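Local coordinates for peptidyl-prolyl cis-trans isomerase (Hirschia baltica, PDB 5EX2), which probably catalyses the cis-trans isomerisation of peptide bonds preceding proline, as a periplasmic folding helper of the cyclophilin family, at residues G76-I79 / A80-L83; R179-D182 / R183-S187. One frame throughout, in Å; residues are numbered along the deposited sequence.

In the fold
Both contacts are local turns in connections of the antiparallel cyclophilin barrel, and they follow one another along the chain without crossing or nesting. Interaction 1 (76-83) comes first: strand 73-76 ends and the chain winds directly into the short helix 79-83, whose Thr82 also rests on strand 63-69. Interaction 2 (179-187) lies in the connection from strand 171-174 to strand 187-191, where it forms a tight turn that Lys184 closes by bonding back to Leu181. Their centres are about 23 Å apart and they do not touch. Strand 171-174 is what they share: through Phe171 it pairs with Gly76, and through Phe172 and Met174 it meets Leu181 of interaction 2.

Interaction 1: G76-I79 / A80-L83; sequences GGDI and AATL
Asp78 meets Ala80 and Ala81 as the chain turns into the short helix 79-83. Asp78 is the central residue of an inverse gamma turn, and its CG stands anti to the backbone N (chi1 -175°), which carries the carboxylate alongside the first helical residues; OD2 lies 3.6 Å from Ala81 CB. OD1 reaches the amide of Ala80 through a water, which donates to Asp78 OD1 at 2.8 Å and accepts from Ala80 N at 2.9 Å. The carbonyl of Asp78 takes a weak bond from Ala81 N (3.3 Å to Asp78 O). An alanine here would remove the carboxylate and would probably leave the water at the Ala80 amide without its acceptor on Asp78. Ile79 comes next, and its carbonyl oxygen is gripped twice: Leu83 N lies almost straight out from the carbonyl, 2.8 Å from Ile79 O, while Thr82 N, 3.2 Å from the same oxygen, sits above the carbonyl plane. The Ile79 and Leu83 side chains run side by side, CG2 of Ile79 4.0 Å from CB of Leu83, and Ile79 also packs on Leu59 and Pro87. Asp169 OD2 accepts from Ile79 N. The Ile79 to Leu83 bond makes this the first turn of the short helix that follows barrel strand 73-76 in the cyclophilin fold.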
ATOM      1  N   GLY A  76       4.289  13.287  -2.623  1.00  8.95           N
ATOM      2  CA  GLY A  76       5.469  13.510  -3.443  1.00  9.65           C
ATOM      3  C   GLY A  76       5.180  13.192  -4.891  1.00 10.28           C
ATOM      4  O   GLY A  76       4.021  13.099  -5.304  1.00  9.90           O
ATOM      5  N   GLY A  77       6.238  13.034  -5.667  1.00  9.08           N
ATOM      6  CA  GLY A  77       6.103  12.567  -7.024  1.00  8.51           C
ATOM      7  C   GLY A  77       5.707  13.581  -8.081  1.00  8.32           C
ATOM      8  O   GLY A  77       5.299  13.187  -9.170  1.00 10.51           O
ATOM      9  N   ASP A  78       5.878  14.870  -7.811  1.00  9.49           N
ATOM     10  CA  ASP A  78       5.582  15.885  -8.812  1.00 11.71           C
ATOM     11  C   ASP A  78       6.799  16.026  -9.704  1.00 12.33           C
ATOM     12  O   ASP A  78       7.687  16.838  -9.441  1.00 12.44           O
ATOM     13  CB  ASP A  78       5.217  17.209  -8.149  1.00 12.53           C
ATOM     14  CG  ASP A  78       4.774  18.262  -9.143  1.00 17.39           C
ATOM     15  OD1 ASP A  78       4.720  17.969 -10.365  1.00 18.27           O
ATOM     16  OD2 ASP A  78       4.482  19.388  -8.693  1.00 17.52           O
ATOM     17  N   ILE A  79       6.832  15.217 -10.750  1.00  9.48           N
ATOM     18  CA  ILE A  79       8.001  15.132 -11.611  1.00 11.13           C
ATOM     19  C   ILE A  79       8.285  16.463 -12.292  1.00 12.20           C
ATOM     20  O   ILE A  79       9.443  16.898 -12.349  1.00 12.53           O
ATOM     21  CB  ILE A  79       7.813  14.016 -12.658  1.00 12.38           C
ATOM     22  CG1 ILE A  79       7.819  12.663 -11.953  1.00 12.43           C
ATOM     23  CG2 ILE A  79       8.887  14.090 -13.748  1.00 11.97           C
ATOM     24  CD1 ILE A  79       7.422  11.530 -12.822  1.00 14.73           C
ATOM     25  N   ALA A  80       7.254  17.140 -12.783  1.00 11.43           N
ATOM     26  CA  ALA A  80       7.480  18.380 -13.517  1.00 14.80           C
ATOM     27  C   ALA A  80       8.227  19.412 -12.677  1.00 12.24           C
ATOM     28  O   ALA A  80       9.082  20.140 -13.185  1.00 13.84           O
ATOM     29  CB  ALA A  80       6.160  18.953 -13.991  1.00 13.40           C
ATOM     30  N   ALA A  81       7.936  19.447 -11.384  1.00 11.97           N
ATOM     31  CA  ALA A  81       8.504  20.467 -10.515  1.00 15.71           C
ATOM     32  C   ALA A  81      10.028  20.378 -10.422  1.00 16.30           C
ATOM     33  O   ALA A  81      10.703  21.412 -10.297  1.00 18.32           O
ATOM     34  CB  ALA A  81       7.893  20.375  -9.144  1.00 18.42           C
ATOM     35  N   THR A  82      10.577  19.165 -10.457  1.00 13.90           N
ATOM     36  CA  THR A  82      12.030  19.016 -10.343  1.00 15.82           C
ATOM     37  C   THR A  82      12.696  18.642 -11.688  1.00 13.99           C
ATOM     38  O   THR A  82      13.849  19.011 -11.925  1.00 14.57           O
ATOM     39  CB  THR A  82      12.397  17.981  -9.248  1.00 18.51           C
ATOM     40  OG1 THR A  82      11.578  16.824  -9.376  1.00 18.66           O
ATOM     41  CG2 THR A  82      12.181  18.575  -7.861  1.00 21.84           C
ATOM     42  N   LEU A  83      11.964  18.021 -12.611  1.00 14.94           N
ATOM     43  CA  LEU A  83      12.501  17.788 -13.954  1.00 13.75           C
ATOM     44  C   LEU A  83      12.723  19.117 -14.701  1.00 14.51           C
ATOM     45  O   LEU A  83      13.681  19.256 -15.450  1.00 15.95           O
ATOM     46  CB  LEU A  83      11.571  16.884 -14.763  1.00 14.28           C
ATOM     47  CG  LEU A  83      11.991  16.584 -16.200  1.00 16.65           C
ATOM     48  CD1 LEU A  83      13.320  15.835 -16.253  1.00 18.75           C
ATOM     49  CD2 LEU A  83      10.902  15.798 -16.909  1.00 19.07           C
TER
HETATM   50  O   HOH W   1       4.445  16.350 -12.656  1.00 15.01           O

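Interaction 2: R179-D182 / R183-S187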
ATOM      1  N   ARG A 179     -10.110   7.983   6.503  1.00  9.86           N
ATOM      2  CA  ARG A 179     -11.175   7.242   5.835  1.00  8.68           C
ATOM      3  C   ARG A 179     -12.010   8.121   4.929  1.00 11.96           C
ATOM      4  O   ARG A 179     -12.741   7.608   4.081  1.00 11.60           O
ATOM      5  CB  ARG A 179     -12.067   6.537   6.858  1.00 11.79           C
ATOM      6  CG  ARG A 179     -11.307   5.628   7.808  1.00 12.80           C
ATOM      7  CD  ARG A 179     -10.516   4.521   7.090  1.00 12.49           C
ATOM      8  NE  ARG A 179     -11.401   3.460   6.626  1.00 11.39           N
ATOM      9  CZ  ARG A 179     -11.895   2.510   7.409  1.00 12.52           C
ATOM     10  NH1 ARG A 179     -11.582   2.476   8.700  1.00 14.49           N
ATOM     11  NH2 ARG A 179     -12.701   1.582   6.906  1.00 16.74           N
ATOM     12  N   PHE A 180     -11.885   9.438   5.091  1.00  9.55           N
ATOM     13  CA  PHE A 180     -12.561  10.385   4.201  1.00 10.62           C
ATOM     14  C   PHE A 180     -12.005  10.320   2.778  1.00  9.85           C
ATOM     15  O   PHE A 180     -12.630  10.831   1.859  1.00 11.80           O
ATOM     16  CB  PHE A 180     -12.446  11.812   4.752  1.00 10.50           C
ATOM     17  CG  PHE A 180     -11.061  12.175   5.177  1.00 10.20           C
ATOM     18  CD1 PHE A 180     -10.627  11.928   6.472  1.00 11.13           C
ATOM     19  CD2 PHE A 180     -10.184  12.743   4.280  1.00 11.25           C
ATOM     20  CE1 PHE A 180      -9.341  12.250   6.856  1.00 12.52           C
ATOM     21  CE2 PHE A 180      -8.903  13.071   4.656  1.00 11.61           C
ATOM     22  CZ  PHE A 180      -8.480  12.814   5.955  1.00 11.71           C
ATOM     23  N   LEU A 181     -10.858   9.661   2.585  1.00  9.84           N
ATOM     24  CA  LEU A 181     -10.330   9.435   1.238  1.00  9.32           C
ATOM     25  C   LEU A 181     -10.918   8.220   0.557  1.00  9.54           C
ATOM     26  O   LEU A 181     -10.811   8.074  -0.667  1.00  9.43           O
ATOM     27  CB  LEU A 181      -8.823   9.250   1.274  1.00  9.60           C
ATOM     28  CG  LEU A 181      -8.009  10.398   1.847  1.00  8.91           C
ATOM     29  CD1 LEU A 181      -6.541  10.020   1.775  1.00 10.99           C
ATOM     30  CD2 LEU A 181      -8.267  11.703   1.118  1.00 11.84           C
ATOM     31  N   ASP A 182     -11.518   7.334   1.349  1.00  9.75           N
ATOM     32  CA  ASP A 182     -11.942   6.041   0.832  1.00 10.64           C
ATOM     33  C   ASP A 182     -13.003   6.196  -0.259  1.00 10.53           C
ATOM     34  O   ASP A 182     -13.917   7.021  -0.151  1.00 10.65           O
ATOM     35  CB  ASP A 182     -12.493   5.163   1.957  1.00 10.11           C
ATOM     36  CG  ASP A 182     -11.457   4.798   3.002  1.00  8.85           C
ATOM     37  OD1 ASP A 182     -10.275   5.147   2.847  1.00  9.54           O
ATOM     38  OD2 ASP A 182     -11.859   4.112   3.976  1.00 10.88           O
ATOM     39  N   ARG A 183     -12.827   5.403  -1.312  1.00 12.28           N
ATOM     40  CA  ARG A 183     -13.689   5.379  -2.489  1.00 10.81           C
ATOM     41  C   ARG A 183     -13.574   6.654  -3.320  1.00 10.25           C
ATOM     42  O   ARG A 183     -14.308   6.816  -4.290  1.00 11.58           O
ATOM     43  CB  ARG A 183     -15.142   5.124  -2.098  1.00 10.39           C
ATOM     44  CG  ARG A 183     -15.326   3.855  -1.282  1.00 13.41           C
ATOM     45  CD  ARG A 183     -16.789   3.578  -0.962  1.00 16.21           C
ATOM     46  NE  ARG A 183     -17.542   3.298  -2.177  1.00 20.20           N
ATOM     47  CZ  ARG A 183     -18.383   4.136  -2.779  1.00 30.11           C
ATOM     48  NH1 ARG A 183     -18.623   5.351  -2.290  1.00 34.42           N
ATOM     49  NH2 ARG A 183     -18.988   3.745  -3.889  1.00 25.86           N
ATOM     50  N   LYS A 184     -12.591   7.500  -2.991  1.00 10.10           N
ATOM     51  CA  LYS A 184     -12.382   8.750  -3.710  1.00 11.24           C
ATOM     52  C   LYS A 184     -10.970   8.897  -4.259  1.00 11.75           C
ATOM     53  O   LYS A 184     -10.732   9.779  -5.073  1.00 12.11           O
ATOM     54  CB  LYS A 184     -12.693   9.935  -2.797  1.00 12.62           C
ATOM     55  CG  LYS A 184     -14.143   9.991  -2.378  1.00 16.66           C
ATOM     56  CD  LYS A 184     -14.397  11.038  -1.308  1.00 19.97           C
ATOM     57  CE  LYS A 184     -15.885  11.143  -1.011  1.00 28.89           C
ATOM     58  NZ  LYS A 184     -16.178  12.082   0.107  1.00 44.71           N
ATOM     59  N   TYR A 185     -10.039   8.065  -3.813  1.00  9.81           N
ATOM     60  CA  TYR A 185      -8.655   8.123  -4.283  1.00 10.15           C
ATOM     61  C   TYR A 185      -8.201   6.709  -4.582  1.00  9.13           C
ATOM     62  O   TYR A 185      -8.658   5.749  -3.957  1.00 10.43           O
ATOM     63  CB  TYR A 185      -7.720   8.764  -3.247  1.00 11.41           C
ATOM     64  CG  TYR A 185      -8.016  10.220  -3.072  1.00 11.15           C
ATOM     65  CD1 TYR A 185      -9.101  10.631  -2.326  1.00 10.93           C
ATOM     66  CD2 TYR A 185      -7.241  11.192  -3.696  1.00 12.74           C
ATOM     67  CE1 TYR A 185      -9.417  11.966  -2.189  1.00 14.38           C
ATOM     68  CE2 TYR A 185      -7.545  12.544  -3.565  1.00 16.07           C
ATOM     69  CZ  TYR A 185      -8.637  12.916  -2.809  1.00 14.80           C
ATOM     70  OH  TYR A 185      -8.944  14.258  -2.679  1.00 18.73           O
ATOM     71  N   SER A 186      -7.290   6.580  -5.535  1.00 10.11           N
ATOM     72  CA  SER A 186      -6.836   5.276  -5.986  1.00  9.71           C
ATOM     73  C   SER A 186      -5.692   4.749  -5.136  1.00  8.00           C
ATOM     74  O   SER A 186      -4.535   5.017  -5.405  1.00  8.83           O
ATOM     75  CB  SER A 186      -6.402   5.352  -7.452  1.00 10.16           C
ATOM     76  OG  SER A 186      -7.417   5.888  -8.275  1.00 11.35           O
ATOM     77  N   SER A 187      -6.009   3.997  -4.097  1.00  8.23           N
ATOM     78  CA  SER A 187      -4.971   3.338  -3.318  1.00  8.27           C
ATOM     79  C   SER A 187      -4.423   2.154  -4.111  1.00  8.94           C
ATOM     80  O   SER A 187      -5.161   1.449  -4.786  1.00 11.38           O
ATOM     81  CB  SER A 187      -5.513   2.903  -1.958  1.00  9.23           C
ATOM     82  OG  SER A 187      -6.727   2.205  -2.117  1.00 10.40           O
TER
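The positive phi of Arg183 (69°) brings its CB to 3.0 Å from Asp182 O, while its guanidinium leads off to a salt bridge with Glu146. Following the extended Asp182, this backbone is that of the third residue of a type II beta turn, Leu181 to Lys184. Lys184 closes this turn: its N donates to Leu181 O at 3.0 Å, tilted 32° from the carbonyl plane. The turn belongs to the loop between barrel strands 171-174 and 187-191 of the cyclophilin fold, and Asp182, its second residue, is bound by Arg179, whose NE meets the syn side of Asp182 OD2 at 2.8 Å in a salt bridge. Beyond the amide, the extended Lys184 chain runs back past the turn, CB beside Leu181 O and CD 3.6 Å from Phe180 O. Tyr185 N adds a weak bond to Leu181 O (3.2 Å). With CG anti to its carbonyl carbon (chi1 -68°), the Tyr185 ring slants across the Leu181 side chain, whose CD2 comes within 3.5 Å of Tyr185 CE1. Leu181 O lies at the ring's edge, in its plane, 3.5 Å from Tyr185 CD1. Arg160 forms a cation-pi contact with the same ring.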